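Local coordinates for putative ABC transporter, periplasmic binding protein, amino acid (Neisseria gonorrhoeae, PDB 2YLN) that probably binds L-cystine in the periplasm as a family 3 solute-binding protein, the receptor of an amino-acid ABC transporter, at residues L148-H151 / N152-I156; T207-D210 / E211-L215. The protein carries 1 engineered substitution. All blocks are in the same frame, centred on the assembly; numbering follows the deposited sequence. Where two conformers were deposited one is given.

Interaction 1 comes first along the chain, and interaction 2 follows some fifty residues later; their centres lie about 14 Å apart on the same side of the molecule. Both draw on one mixed sheet, in which strands 142-151 and 206-210 run antiparallel as neighbours. A probable hydrogen bond joins them, V149 N to T207 O at 2.9 Å, and V149 CG2 packs on V214 CG1 at 3.7 Å, bringing the helix of interaction 2 against the strand of interaction 1. Because the strands are antiparallel, the chain leaves them at opposite ends of the pair: 148-156 turns out near the periphery, whereas 207-215 lies at the ligand pocket, where N209 hydrogen-bonds to a bound cysteine.

Interaction 1: residues L148-H151 / N152-I156; sequences LVAH and NDSNI
L148 meets I156 where the chain turns back on its strand. With CG anti to the backbone N (chi1 -173°), L148 brings CD2 within 3.8 Å of I156 CG2, and the two branched side chains cross at about a right angle. Two residues on, the methyl of A150 points toward the returning chain as well: its CB lies 3.7 Å from S154 OG and also rests on I156 CB. H151 carries the polar part of the turn. Its carbonyl O accepts S154 N at 3.1 Å, the donor standing above the carbonyl plane, and this bond closes a type II beta turn from H151 to S154, with D153 taking the positive phi of the third position. The imidazole reaches forward to the same turn. H151 ND1 donates to N152 O at 2.8 Å, nearly straight at 171°; the acceptor lies in the ring plane and offers a lone pair, which should restrain rotation of the ring. H151 N gives its hydrogen to a water 2.9 Å away, and that water also makes a weak bond to S154 OG. The same hydroxyl accepts I156 N at 3.0 Å, an ST turn that begins at S154, the last residue of the beta turn, and brings I156 back inward. Around this exit from strand 142-151, K227 NZ adds a second bond to H151 O, H151 packs on I199 of helix 192-200, I156 rests on V165, and L148 lies against V229 and W230 of strand 226-231.

Interaction 2: residues T207-D210 / E211-L215; sequences TLND and ELAVL. With CYS (cysteine), chain C.
D210 OD2 takes two backbone N-H groups at the start of helix 211-220: A213 N at 2.9 Å, on its anti lone pair, and L212 N at 2.7 Å, a weak bond because the hydrogen points poorly. CG stands anti to the backbone N of D210 (chi1 178°), which swings the carboxylate forward over the first turn. The other oxygen, OD1, is bonded to S144 OG, so both oxygens of this buried group have partners, and the helix end would be expected to stabilise its negative charge. D210 is thus the N-cap of a helix that springs directly from a strand, the short axes of strand and helix running at 101° to each other. Its carbonyl O opens the helical bonding by accepting V214 N at 3.0 Å, while V214 CG2 lies beside that oxygen at 3.3 Å and touches N209 CB more loosely. One residue before the cap, the N209 amide faces the ligand pocket. N209 ND2 donates to the O of a bound cysteine at 2.8 Å and 160°, a ligand that S170 OG and E64 OE1 also bind. At the other end of the amide, N209 OD1 accepts D210 N at 2.8 Å and is bonded to Y67 OH, another pocket residue; these two bonds fix which way the amide is turned and present its NH2 to the ligand carboxylate.

Interaction 1: residues L148-H151 / N152-I156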
loop_
_atom_site.group_PDB
_atom_site.type_symbol
_atom_site.label_atom_id
_atom_site.label_comp_id
_atom_site.label_asym_id
_atom_site.label_seq_id
_atom_site.Cartn_x
_atom_site.Cartn_y
_atom_site.Cartn_z
ATOM N N LEU A 148 -4.634 10.047 -11.022
ATOM C CA LEU A 148 -3.657 10.209 -12.114
ATOM C C LEU A 148 -2.971 11.542 -11.987
ATOM O O LEU A 148 -3.638 12.563 -11.816
ATOM C CB LEU A 148 -4.353 10.110 -13.471
ATOM C CG LEU A 148 -3.520 10.092 -14.717
ATOM C CD1 LEU A 148 -2.679 8.795 -14.805
ATOM C CD2 LEU A 148 -4.416 10.237 -15.944
ATOM N N VAL A 149 -1.658 11.534 -12.063
ATOM C CA VAL A 149 -0.778 12.702 -12.014
ATOM C C VAL A 149 -0.143 12.926 -13.389
ATOM O O VAL A 149 0.277 11.976 -14.029
ATOM C CB VAL A 149 0.282 12.523 -10.959
ATOM C CG1 VAL A 149 1.243 13.687 -10.943
ATOM C CG2 VAL A 149 -0.385 12.344 -9.553
ATOM N N ALA A 150 -0.125 14.191 -13.790
ATOM C CA ALA A 150 0.572 14.572 -15.029
ATOM C C ALA A 150 1.297 15.863 -14.742
ATOM O O ALA A 150 1.175 16.484 -13.698
ATOM C CB ALA A 150 -0.414 14.717 -16.213
ATOM N N HIS A 151 2.113 16.312 -15.697
ATOM C CA HIS A 151 2.791 17.572 -15.556
ATOM C C HIS A 151 1.787 18.722 -15.633
ATOM O O HIS A 151 0.788 18.616 -16.332
ATOM C CB HIS A 151 3.861 17.735 -16.657
ATOM C CG HIS A 151 4.916 18.779 -16.321
ATOM N ND1 HIS A 151 4.708 20.146 -16.482
ATOM C CD2 HIS A 151 6.148 18.642 -15.752
ATOM C CE1 HIS A 151 5.788 20.787 -16.087
ATOM N NE2 HIS A 151 6.670 19.923 -15.645
ATOM N N ASN A 152 2.123 19.823 -14.987
ATOM C CA ASN A 152 1.342 21.044 -15.166
ATOM C C ASN A 152 1.303 21.376 -16.669
ATOM O O ASN A 152 2.262 21.094 -17.417
ATOM C CB ASN A 152 1.990 22.219 -14.474
ATOM C CG ASN A 152 1.865 22.149 -12.950
ATOM O OD1 ASN A 152 1.008 21.448 -12.399
ATOM N ND2 ASN A 152 2.682 22.955 -12.267
ATOM N N ASP A 153 0.189 21.909 -17.136
ATOM C CA ASP A 153 0.001 22.278 -18.564
ATOM C C ASP A 153 -0.090 21.060 -19.502
ATOM O O ASP A 153 -0.038 21.244 -20.688
ATOM C CB ASP A 153 1.091 23.293 -19.014
ATOM C CG ASP A 153 1.097 24.508 -18.114
ATOM O OD1 ASP A 153 0.031 25.153 -18.071
ATOM O OD2 ASP A 153 2.090 24.794 -17.402
ATOM N N SER A 154 -0.276 19.859 -18.992
ATOM C CA SER A 154 -0.447 18.646 -19.785
ATOM C C SER A 154 -1.824 18.652 -20.416
ATOM O O SER A 154 -2.811 19.120 -19.796
ATOM C CB SER A 154 -0.279 17.422 -18.899
ATOM O OG SER A 154 -0.470 16.243 -19.634
ATOM N N ASN A 155 -1.944 17.962 -21.546
ATOM C CA ASN A 155 -3.231 17.592 -22.089
ATOM C C ASN A 155 -3.846 16.330 -21.610
ATOM O O ASN A 155 -4.988 16.057 -21.945
ATOM C CB ASN A 155 -3.244 17.619 -23.600
ATOM C CG ASN A 155 -3.001 18.974 -24.151
ATOM O OD1 ASN A 155 -3.167 20.025 -23.462
ATOM N ND2 ASN A 155 -2.523 19.002 -25.346
ATOM N N ILE A 156 -3.186 15.652 -20.685
ATOM C CA ILE A 156 -3.716 14.416 -20.122
ATOM C C ILE A 156 -4.759 14.771 -19.052
ATOM O O ILE A 156 -4.434 15.473 -18.088
ATOM C CB ILE A 156 -2.574 13.568 -19.538
ATOM C CG1 ILE A 156 -1.640 13.093 -20.687
ATOM C CG2 ILE A 156 -3.096 12.403 -18.734
ATOM C CD1 ILE A 156 -0.413 12.436 -20.214
HETATM O O HOH W 1 2.308 15.237 -18.396
#

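Interaction 2: residues T207-D210 / E211-L215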
loop_
_atom_site.group_PDB
_atom_site.type_symbol
_atom_site.label_atom_id
_atom_site.label_comp_id
_atom_site.label_asym_id
_atom_site.label_seq_id
_atom_site.Cartn_x
_atom_site.Cartn_y
_atom_site.Cartn_z
ATOM N N THR A 207 1.427 9.163 -14.174
ATOM C CA THR A 207 1.459 8.043 -13.269
ATOM C C THR A 207 0.137 7.931 -12.528
ATOM O O THR A 207 -0.447 8.934 -12.160
ATOM C CB THR A 207 2.640 8.083 -12.279
ATOM O OG1 THR A 207 2.766 6.814 -11.641
ATOM C CG2 THR A 207 2.473 9.150 -11.199
ATOM N N LEU A 208 -0.258 6.704 -12.240
ATOM C CA LEU A 208 -1.351 6.391 -11.327
ATOM C C LEU A 208 -0.790 6.054 -9.974
ATOM O O LEU A 208 0.192 5.301 -9.860
ATOM C CB LEU A 208 -2.120 5.174 -11.844
ATOM C CG LEU A 208 -2.983 5.379 -13.082
ATOM C CD1 LEU A 208 -3.326 4.022 -13.666
ATOM C CD2 LEU A 208 -4.263 6.157 -12.670
ATOM N N ASN A 209 -1.365 6.583 -8.883
ATOM C CA ASN A 209 -0.980 6.136 -7.571
ATOM C C ASN A 209 -2.100 6.514 -6.607
ATOM O O ASN A 209 -3.185 6.906 -7.003
ATOM C CB ASN A 209 0.387 6.667 -7.185
ATOM C CG ASN A 209 1.145 5.751 -6.253
ATOM O OD1 ASN A 209 0.803 5.582 -5.061
ATOM N ND2 ASN A 209 2.196 5.120 -6.780
ATOM N N ASP A 210 -1.850 6.343 -5.323
ATOM C CA ASP A 210 -2.811 6.603 -4.307
ATOM C C ASP A 210 -3.010 8.080 -4.044
ATOM O O ASP A 210 -2.042 8.824 -3.925
ATOM C CB ASP A 210 -2.301 5.917 -2.993
ATOM C CG ASP A 210 -3.273 6.200 -1.863
ATOM O OD1 ASP A 210 -4.314 5.496 -1.811
ATOM O OD2 ASP A 210 -3.000 7.124 -1.070
ATOM N N GLU A 211 -4.258 8.487 -3.842
ATOM C CA GLU A 211 -4.563 9.896 -3.589
ATOM C C GLU A 211 -3.802 10.477 -2.419
ATOM O O GLU A 211 -3.305 11.609 -2.451
ATOM C CB GLU A 211 -6.059 10.082 -3.372
ATOM C CG GLU A 211 -6.436 11.535 -3.183
ATOM C CD GLU A 211 -7.743 11.772 -2.440
ATOM O OE1 GLU A 211 -8.186 10.884 -1.667
ATOM O OE2 GLU A 211 -8.337 12.803 -2.600
ATOM N N LEU A 212 -3.823 9.736 -1.297
ATOM C CA LEU A 212 -3.184 10.250 -0.082
ATOM C C LEU A 212 -1.665 10.305 -0.193
ATOM O O LEU A 212 -1.046 11.244 0.331
ATOM C CB LEU A 212 -3.611 9.412 1.127
ATOM C CG LEU A 212 -5.140 9.365 1.338
ATOM C CD1 LEU A 212 -5.481 8.398 2.422
ATOM C CD2 LEU A 212 -5.693 10.730 1.682
ATOM N N ALA A 213 -1.061 9.299 -0.863
ATOM C CA ALA A 213 0.398 9.357 -1.065
ATOM C C ALA A 213 0.773 10.534 -1.948
ATOM O O ALA A 213 1.778 11.221 -1.716
ATOM C CB ALA A 213 0.915 8.059 -1.654
ATOM N N VAL A 214 -0.008 10.805 -2.971
ATOM C CA VAL A 214 0.253 11.940 -3.863
ATOM C C VAL A 214 0.059 13.271 -3.116
ATOM O O VAL A 214 0.913 14.142 -3.197
ATOM C CB VAL A 214 -0.606 11.863 -5.136
ATOM C CG1 VAL A 214 -0.463 13.156 -5.921
ATOM C CG2 VAL A 214 -0.207 10.652 -5.975
ATOM N N LEU A 215 -1.050 13.371 -2.351
ATOM C CA LEU A 215 -1.242 14.579 -1.584
ATOM C C LEU A 215 -0.117 14.817 -0.599
ATOM O O LEU A 215 0.340 15.977 -0.404
ATOM C CB LEU A 215 -2.601 14.555 -0.881
ATOM C CG LEU A 215 -3.799 14.663 -1.775
ATOM C CD1 LEU A 215 -5.077 14.441 -0.965
ATOM C CD2 LEU A 215 -3.889 15.997 -2.523
HETATM N N CYS C . 4.756 2.243 -3.378
HETATM C CA CYS C . 4.803 1.503 -4.663
HETATM C C CYS C . 4.414 2.483 -5.783
HETATM O O CYS C . 4.180 3.675 -5.455
HETATM C CB CYS C . 3.841 0.345 -4.632
HETATM S SG CYS C . 2.095 0.924 -4.485
HETATM O OXT CYS C . 4.379 2.008 -6.901
#